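Local coordinates for protein 4-alpha-glucanotransferase (Aquifex aeolicus, PDB 1TZ7) that is an amylomaltase, also called disproportionating enzyme, a member of the 4-alpha-glucanotransferase family built around a parallel beta/alpha barrel, at residues 60-72 with 77-90. Sequence-based numbering, arbitrary orientation.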
ATOM      1  N   LEU A  60      -5.723   9.995  11.605  1.00 25.87           N
ATOM      2  CA  LEU A  60      -5.407   8.869  10.716  1.00 27.08           C
ATOM      3  C   LEU A  60      -4.511   9.297   9.567  1.00 28.36           C
ATOM      4  O   LEU A  60      -4.673  10.375   9.012  1.00 29.45           O
ATOM      5  CB  LEU A  60      -6.691   8.244  10.153  1.00 28.71           C
ATOM      6  CG  LEU A  60      -7.675   7.667  11.166  1.00 33.99           C
ATOM      7  CD1 LEU A  60      -9.013   7.410  10.503  1.00 35.68           C
ATOM      8  CD2 LEU A  60      -7.126   6.396  11.780  1.00 38.23           C
ATOM      9  N   TRP A  61      -3.568   8.430   9.221  1.00 29.30           N
ATOM     10  CA  TRP A  61      -2.744   8.600   8.045  1.00 28.76           C
ATOM     11  C   TRP A  61      -2.726   7.293   7.258  1.00 28.04           C
ATOM     12  O   TRP A  61      -2.303   6.261   7.775  1.00 29.16           O
ATOM     13  CB  TRP A  61      -1.317   8.977   8.458  1.00 28.01           C
ATOM     14  CG  TRP A  61      -0.356   9.079   7.314  1.00 25.36           C
ATOM     15  CD1 TRP A  61      -0.652   9.392   6.012  1.00 31.55           C
ATOM     16  CD2 TRP A  61       1.058   8.873   7.363  1.00 29.39           C
ATOM     17  NE1 TRP A  61       0.494   9.393   5.251  1.00 27.69           N
ATOM     18  CE2 TRP A  61       1.561   9.078   6.056  1.00 28.25           C
ATOM     19  CE3 TRP A  61       1.964   8.537   8.384  1.00 29.84           C
ATOM     20  CZ2 TRP A  61       2.920   8.953   5.745  1.00 30.34           C
ATOM     21  CZ3 TRP A  61       3.312   8.415   8.070  1.00 36.44           C
ATOM     22  CH2 TRP A  61       3.774   8.622   6.761  1.00 38.46           C
ATOM     23  N   GLN A  62      -3.191   7.334   6.013  1.00 26.49           N
ATOM     24  CA  GLN A  62      -3.164   6.146   5.161  1.00 27.35           C
ATOM     25  C   GLN A  62      -2.064   6.232   4.123  1.00 30.08           C
ATOM     26  O   GLN A  62      -1.962   7.209   3.385  1.00 29.36           O
ATOM     27  CB  GLN A  62      -4.515   5.913   4.478  1.00 32.52           C
ATOM     28  CG  GLN A  62      -4.587   4.553   3.743  1.00 30.88           C
ATOM     29  CD  GLN A  62      -5.993   4.174   3.290  1.00 38.75           C
ATOM     30  OE1 GLN A  62      -6.165   3.591   2.223  1.00 38.50           O
ATOM     31  NE2 GLN A  62      -6.982   4.491   4.097  1.00 23.88           N
ATOM     32  N   VAL A  63      -1.238   5.194   4.078  1.00 25.25           N
ATOM     33  CA  VAL A  63      -0.196   5.076   3.086  1.00 27.51           C
ATOM     34  C   VAL A  63      -0.496   3.897   2.171  1.00 29.50           C
ATOM     35  O   VAL A  63      -1.365   3.078   2.463  1.00 31.38           O
ATOM     36  CB  VAL A  63       1.197   4.863   3.751  1.00 31.33           C
ATOM     37  CG1 VAL A  63       1.646   6.125   4.471  1.00 33.15           C
ATOM     38  CG2 VAL A  63       1.166   3.667   4.721  1.00 31.60           C
ATOM     39  N   LEU A  64       0.225   3.818   1.059  1.00 28.54           N
ATOM     40  CA  LEU A  64       0.198   2.628   0.211  1.00 30.82           C
ATOM     41  C   LEU A  64       1.267   1.641   0.716  1.00 28.48           C
ATOM     42  O   LEU A  64       2.017   1.963   1.642  1.00 26.73           O
ATOM     43  CB  LEU A  64       0.447   3.011  -1.256  1.00 32.88           C
ATOM     44  CG  LEU A  64      -0.304   4.264  -1.752  1.00 39.63           C
ATOM     45  CD1 LEU A  64       0.127   4.632  -3.151  1.00 34.64           C
ATOM     46  CD2 LEU A  64      -1.813   4.047  -1.693  1.00 35.20           C
ATOM     47  N   PRO A  65       1.332   0.446   0.128  1.00 27.59           N
ATOM     48  CA  PRO A  65       2.325  -0.548   0.546  1.00 27.64           C
ATOM     49  C   PRO A  65       3.747   0.003   0.497  1.00 29.34           C
ATOM     50  O   PRO A  65       4.087   0.764  -0.404  1.00 28.43           O
ATOM     51  CB  PRO A  65       2.140  -1.681  -0.473  1.00 30.35           C
ATOM     52  CG  PRO A  65       0.742  -1.533  -0.949  1.00 32.89           C
ATOM     53  CD  PRO A  65       0.480  -0.055  -0.965  1.00 28.71           C
ATOM     54  N   LEU A  66       4.560  -0.387   1.465  1.00 29.74           N
ATOM     55  CA  LEU A  66       5.914   0.148   1.607  1.00 25.14           C
ATOM     56  C   LEU A  66       6.925  -0.817   0.997  1.00 27.77           C
ATOM     57  O   LEU A  66       8.127  -0.663   1.179  1.00 29.65           O
ATOM     58  CB  LEU A  66       6.235   0.373   3.099  1.00 29.66           C
ATOM     59  CG  LEU A  66       5.967   1.767   3.693  1.00 39.88           C
ATOM     60  CD1 LEU A  66       4.727   2.405   3.114  1.00 45.91           C
ATOM     61  CD2 LEU A  66       5.863   1.674   5.217  1.00 31.70           C
ATOM     62  N   ASN A  67       6.428  -1.813   0.267  1.00 30.99           N
ATOM     63  CA  ASN A  67       7.285  -2.857  -0.294  1.00 26.57           C
ATOM     64  C   ASN A  67       8.168  -2.307  -1.432  1.00 26.35           C
ATOM     65  O   ASN A  67       7.808  -1.329  -2.085  1.00 26.32           O
ATOM     66  CB  ASN A  67       6.433  -4.018  -0.813  1.00 28.61           C
ATOM     67  CG  ASN A  67       5.560  -4.640   0.267  1.00 31.13           C
ATOM     68  OD1 ASN A  67       4.451  -5.080  -0.006  1.00 32.16           O
ATOM     69  ND2 ASN A  67       6.072  -4.683   1.513  1.00 26.58           N
ATOM     70  N   PRO A  68       9.321  -2.938  -1.658  1.00 24.15           N
ATOM     71  CA  PRO A  68      10.262  -2.477  -2.691  1.00 26.60           C
ATOM     72  C   PRO A  68       9.631  -2.446  -4.081  1.00 28.57           C
ATOM     73  O   PRO A  68       8.931  -3.381  -4.467  1.00 24.47           O
ATOM     74  CB  PRO A  68      11.402  -3.512  -2.633  1.00 31.25           C
ATOM     75  CG  PRO A  68      10.880  -4.650  -1.805  1.00 30.54           C
ATOM     76  CD  PRO A  68       9.815  -4.129  -0.945  1.00 26.78           C
ATOM     77  N   THR A  69       9.878  -1.371  -4.815  1.00 24.02           N
ATOM     78  CA  THR A  69       9.332  -1.215  -6.159  1.00 27.30           C
ATOM     79  C   THR A  69      10.443  -1.282  -7.190  1.00 26.36           C
ATOM     80  O   THR A  69      11.620  -1.210  -6.852  1.00 24.16           O
ATOM     81  CB  THR A  69       8.587   0.127  -6.284  1.00 27.27           C
ATOM     82  OG1 THR A  69       9.451   1.200  -5.905  1.00 28.20           O
ATOM     83  CG2 THR A  69       7.437   0.209  -5.294  1.00 22.24           C
ATOM     84  N   SER A  70      10.062  -1.425  -8.450  1.00 31.51           N
ATOM     85  CA  SER A  70      11.026  -1.511  -9.534  1.00 31.02           C
ATOM     86  C   SER A  70      10.491  -0.826 -10.793  1.00 26.67           C
ATOM     87  O   SER A  70       9.283  -0.724 -10.990  1.00 20.80           O
ATOM     88  CB  SER A  70      11.354  -2.978  -9.836  1.00 32.21           C
ATOM     89  OG  SER A  70      10.301  -3.599 -10.551  1.00 27.91           O
ATOM     90  N   LEU A  71      11.407  -0.361 -11.638  1.00 29.17           N
ATOM     91  CA  LEU A  71      11.056   0.189 -12.957  1.00 31.19           C
ATOM     92  C   LEU A  71      10.218  -0.814 -13.766  1.00 32.77           C
ATOM     93  O   LEU A  71       9.280  -0.431 -14.473  1.00 31.13           O
ATOM     94  CB  LEU A  71      12.337   0.526 -13.742  1.00 24.62           C
ATOM     95  CG  LEU A  71      12.787   1.998 -13.886  1.00 48.04           C
ATOM     96  CD1 LEU A  71      11.998   2.939 -13.012  1.00 27.07           C
ATOM     97  CD2 LEU A  71      14.278   2.113 -13.587  1.00 59.75           C
ATOM     98  N   GLU A  72      10.574  -2.094 -13.652  1.00 34.37           N
ATOM     99  CA  GLU A  72       9.979  -3.154 -14.480  1.00 39.15           C
ATOM    100  C   GLU A  72       8.472  -3.244 -14.251  1.00 28.36           C
ATOM    101  O   GLU A  72       7.709  -3.510 -15.177  1.00 24.88           O
ATOM    102  CB  GLU A  72      10.626  -4.513 -14.152  1.00 46.74           C
ATOM    103  CG  GLU A  72      11.992  -4.732 -14.790  1.00 59.47           C
ATOM    104  CD  GLU A  72      13.052  -3.782 -14.258  1.00 73.99           C
ATOM    105  OE1 GLU A  72      13.166  -3.640 -13.014  1.00 59.82           O
ATOM    106  OE2 GLU A  72      13.778  -3.175 -15.084  1.00 62.22           O
ATOM    107  N   PRO A  77       3.583  -0.070  -5.987  1.00 26.71           N
ATOM    108  CA  PRO A  77       3.702  -0.622  -4.636  1.00 31.89           C
ATOM    109  C   PRO A  77       3.057  -2.003  -4.488  1.00 33.35           C
ATOM    110  O   PRO A  77       3.328  -2.702  -3.511  1.00 28.57           O
ATOM    111  CB  PRO A  77       2.947   0.404  -3.771  1.00 31.05           C
ATOM    112  CG  PRO A  77       2.876   1.628  -4.593  1.00 35.19           C
ATOM    113  CD  PRO A  77       2.806   1.180  -6.000  1.00 27.46           C
ATOM    114  N   TYR A  78       2.208  -2.379  -5.445  1.00 34.08           N
ATOM    115  CA  TYR A  78       1.415  -3.603  -5.338  1.00 32.91           C
ATOM    116  C   TYR A  78       2.017  -4.748  -6.153  1.00 32.04           C
ATOM    117  O   TYR A  78       1.434  -5.824  -6.238  1.00 38.79           O
ATOM    118  CB  TYR A  78      -0.025  -3.344  -5.795  1.00 33.15           C
ATOM    119  CG  TYR A  78      -0.752  -2.316  -4.959  1.00 35.65           C
ATOM    120  CD1 TYR A  78      -1.483  -2.694  -3.836  1.00 37.79           C
ATOM    121  CD2 TYR A  78      -0.704  -0.966  -5.286  1.00 36.24           C
ATOM    122  CE1 TYR A  78      -2.152  -1.748  -3.058  1.00 38.24           C
ATOM    123  CE2 TYR A  78      -1.369  -0.012  -4.516  1.00 35.25           C
ATOM    124  CZ  TYR A  78      -2.089  -0.410  -3.408  1.00 37.65           C
ATOM    125  OH  TYR A  78      -2.747   0.526  -2.652  1.00 37.30           O
ATOM    126  N   SER A  79       3.188  -4.507  -6.746  1.00 32.16           N
ATOM    127  CA  SER A  79       3.909  -5.550  -7.484  1.00 33.07           C
ATOM    128  C   SER A  79       5.393  -5.546  -7.107  1.00 27.13           C
ATOM    129  O   SER A  79       6.227  -4.958  -7.804  1.00 34.34           O
ATOM    130  CB  SER A  79       3.744  -5.351  -8.990  1.00 30.21           C
ATOM    131  OG  SER A  79       4.112  -6.516  -9.697  1.00 37.98           O
ATOM    132  N   SER A  80       5.707  -6.214  -6.000  1.00 34.69           N
ATOM    133  CA  SER A  80       7.013  -6.103  -5.362  1.00 29.91           C
ATOM    134  C   SER A  80       7.674  -7.472  -5.281  1.00 30.93           C
ATOM    135  O   SER A  80       6.999  -8.497  -5.302  1.00 33.47           O
ATOM    136  CB  SER A  80       6.852  -5.526  -3.943  1.00 30.37           C
ATOM    137  OG  SER A  80       8.097  -5.434  -3.279  1.00 29.22           O
ATOM    138  N   ASN A  81       8.997  -7.486  -5.177  1.00 22.62           N
ATOM    139  CA  ASN A  81       9.718  -8.731  -4.945  1.00 21.60           C
ATOM    140  C   ASN A  81       9.717  -9.169  -3.457  1.00 22.15           C
ATOM    141  O   ASN A  81      10.401 -10.112  -3.090  1.00 27.43           O
ATOM    142  CB  ASN A  81      11.166  -8.646  -5.492  1.00 25.10           C
ATOM    143  CG  ASN A  81      11.970  -7.484  -4.889  1.00 29.03           C
ATOM    144  OD1 ASN A  81      11.687  -7.020  -3.789  1.00 37.22           O
ATOM    145  ND2 ASN A  81      12.982  -7.023  -5.625  1.00 39.15           N
ATOM    146  N   SER A  82       8.937  -8.474  -2.620  1.00 22.27           N
ATOM    147  CA  SER A  82       8.747  -8.888  -1.218  1.00 29.64           C
ATOM    148  C   SER A  82       7.558  -8.182  -0.569  1.00 30.06           C
ATOM    149  O   SER A  82       7.437  -6.960  -0.641  1.00 28.10           O
ATOM    150  CB  SER A  82      10.008  -8.610  -0.406  1.00 31.61           C
ATOM    151  OG  SER A  82       9.829  -8.974   0.951  1.00 28.33           O
ATOM    152  N   LEU A  83       6.687  -8.963   0.075  1.00 28.47           N
ATOM    153  CA  LEU A  83       5.542  -8.415   0.811  1.00 30.60           C
ATOM    154  C   LEU A  83       5.940  -7.990   2.221  1.00 25.60           C
ATOM    155  O   LEU A  83       5.126  -7.443   2.963  1.00 27.54           O
ATOM    156  CB  LEU A  83       4.409  -9.453   0.888  1.00 33.10           C
ATOM    157  CG  LEU A  83       3.805  -9.880  -0.449  1.00 34.41           C
ATOM    158  CD1 LEU A  83       2.873 -11.069  -0.261  1.00 33.35           C
ATOM    159  CD2 LEU A  83       3.066  -8.710  -1.105  1.00 34.75           C
ATOM    160  N   PHE A  84       7.190  -8.248   2.587  1.00 28.46           N
ATOM    161  CA  PHE A  84       7.665  -7.990   3.946  1.00 29.01           C
ATOM    162  C   PHE A  84       8.650  -6.813   3.996  1.00 24.19           C
ATOM    163  O   PHE A  84       8.625  -6.013   4.928  1.00 25.71           O
ATOM    164  CB  PHE A  84       8.322  -9.250   4.518  1.00 25.84           C
ATOM    165  CG  PHE A  84       7.345 -10.328   4.875  1.00 32.56           C
ATOM    166  CD1 PHE A  84       6.813 -11.158   3.892  1.00 30.31           C
ATOM    167  CD2 PHE A  84       6.942 -10.514   6.198  1.00 27.83           C
ATOM    168  CE1 PHE A  84       5.899 -12.161   4.223  1.00 31.52           C
ATOM    169  CE2 PHE A  84       6.029 -11.515   6.530  1.00 29.46           C
ATOM    170  CZ  PHE A  84       5.510 -12.337   5.540  1.00 30.27           C
ATOM    171  N   ALA A  85       9.501  -6.711   2.985  1.00 26.74           N
ATOM    172  CA  ALA A  85      10.607  -5.753   3.005  1.00 26.83           C
ATOM    173  C   ALA A  85      10.103  -4.315   2.827  1.00 24.68           C
ATOM    174  O   ALA A  85       8.984  -4.091   2.379  1.00 24.97           O
ATOM    175  CB  ALA A  85      11.615  -6.095   1.921  1.00 29.19           C
ATOM    176  N   GLY A  86      10.948  -3.355   3.186  1.00 27.01           N
ATOM    177  CA  GLY A  86      10.684  -1.957   2.929  1.00 28.07           C
ATOM    178  C   GLY A  86      11.394  -1.451   1.677  1.00 28.67           C
ATOM    179  O   GLY A  86      12.361  -2.052   1.208  1.00 26.12           O
ATOM    180  N   ASN A  87      10.903  -0.335   1.150  1.00 27.47           N
ATOM    181  CA  ASN A  87      11.377   0.221  -0.117  1.00 23.51           C
ATOM    182  C   ASN A  87      12.508   1.230   0.129  1.00 21.10           C
ATOM    183  O   ASN A  87      12.293   2.269   0.750  1.00 25.72           O
ATOM    184  CB  ASN A  87      10.201   0.914  -0.832  1.00 27.87           C
ATOM    185  CG  ASN A  87      10.481   1.198  -2.293  1.00 27.71           C
ATOM    186  OD1 ASN A  87      11.530   0.818  -2.834  1.00 23.39           O
ATOM    187  ND2 ASN A  87       9.539   1.876  -2.947  1.00 22.09           N
ATOM    188  N   TYR A  88      13.711   0.920  -0.364  1.00 21.86           N
ATOM    189  CA  TYR A  88      14.916   1.659   0.036  1.00 23.13           C
ATOM    190  C   TYR A  88      14.940   3.108  -0.492  1.00 27.48           C
ATOM    191  O   TYR A  88      15.648   3.953   0.051  1.00 21.33           O
ATOM    192  CB  TYR A  88      16.197   0.904  -0.390  1.00 23.15           C
ATOM    193  CG  TYR A  88      16.545   0.988  -1.881  1.00 26.19           C
ATOM    194  CD1 TYR A  88      17.310   2.044  -2.382  1.00 25.04           C
ATOM    195  CD2 TYR A  88      16.130  -0.003  -2.771  1.00 32.44           C
ATOM    196  CE1 TYR A  88      17.639   2.118  -3.740  1.00 29.52           C
ATOM    197  CE2 TYR A  88      16.452   0.061  -4.131  1.00 24.01           C
ATOM    198  CZ  TYR A  88      17.206   1.122  -4.607  1.00 33.39           C
ATOM    199  OH  TYR A  88      17.529   1.187  -5.949  1.00 25.53           O
ATOM    200  N   VAL A  89      14.159   3.389  -1.539  1.00 22.25           N
ATOM    201  CA  VAL A  89      14.095   4.748  -2.101  1.00 22.91           C
ATOM    202  C   VAL A  89      13.322   5.716  -1.187  1.00 23.81           C
ATOM    203  O   VAL A  89      13.362   6.932  -1.388  1.00 26.43           O
ATOM    204  CB  VAL A  89      13.456   4.765  -3.526  1.00 23.89           C
ATOM    205  CG1 VAL A  89      14.319   3.990  -4.504  1.00 30.85           C
ATOM    206  CG2 VAL A  89      12.040   4.216  -3.500  1.00 27.44           C
ATOM    207  N   LEU A  90      12.628   5.167  -0.184  1.00 24.45           N
ATOM    208  CA  LEU A  90      11.909   5.984   0.799  1.00 27.52           C
ATOM    209  C   LEU A  90      12.806   6.373   1.981  1.00 25.28           C
ATOM    210  O   LEU A  90      12.371   7.070   2.889  1.00 25.24           O
ATOM    211  CB  LEU A  90      10.685   5.235   1.320  1.00 25.70           C
ATOM    212  CG  LEU A  90       9.727   4.684   0.264  1.00 32.20           C
ATOM    213  CD1 LEU A  90       8.571   3.959   0.932  1.00 29.42           C
ATOM    214  CD2 LEU A  90       9.214   5.794  -0.632  1.00 35.23           C
TER
HETATM  215  O   HOH W   1       3.505  -5.143  -2.562  1.00 47.42           O
HETATM  216  O   HOH W   2       7.049  -2.198  -8.260  1.00 48.28           O
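Asn-67 reaches into the curve of 77-90, and each atom of its side chain meets something there. CB lies against the carbonyl oxygen of Ser-82 and OG of Ser-80, and CG is also close to Ser-82 O. Beyond it the amide divides: OD1 takes a hydrogen bond from a water, 2.7 Å away, that also donates to Pro-77 O, while ND2 gives a nearly straight one (162°) to Ala-85 O at 3.1 Å. That oxygen lies almost in the amide plane, so a protein bond at one end and a water at the other probably hold the amide's rotation. With CG anti to the carbonyl carbon (chi1 -59°), the amide turns into the curve.

At the next residue, Pro-68, the carbonyl oxygen accepts from Ser-80 OG, 2.5 Å away, on a lone pair in the carbonyl plane; the same OG accepts from Ser-82 N in an ST turn. Pro-68 lays CD near CB of Ala-85. Asn-87 ND2 donates to Thr-69 OG1 at 3.0 Å, the acceptor standing out of the amide plane of Asn-87, and Thr-69 N returns a weak bond to Asn-87 OD1; Tyr-121 also bonds Thr-69 OG1.

At the other end, Pro-65 sets CG over one face of the Tyr-78 ring, a CH-pi contact 3.9 Å from the centroid, the two side chains crossing at about a right angle. The Tyr-78 hydroxyl bonds Asp-226, near the C-terminal end of strand 222-227. This largely buried loop, folded back on itself mainly through side-chain-to-backbone bonds, follows strand 60-62 of the eight-stranded parallel beta/alpha barrel characteristic of amylomaltases.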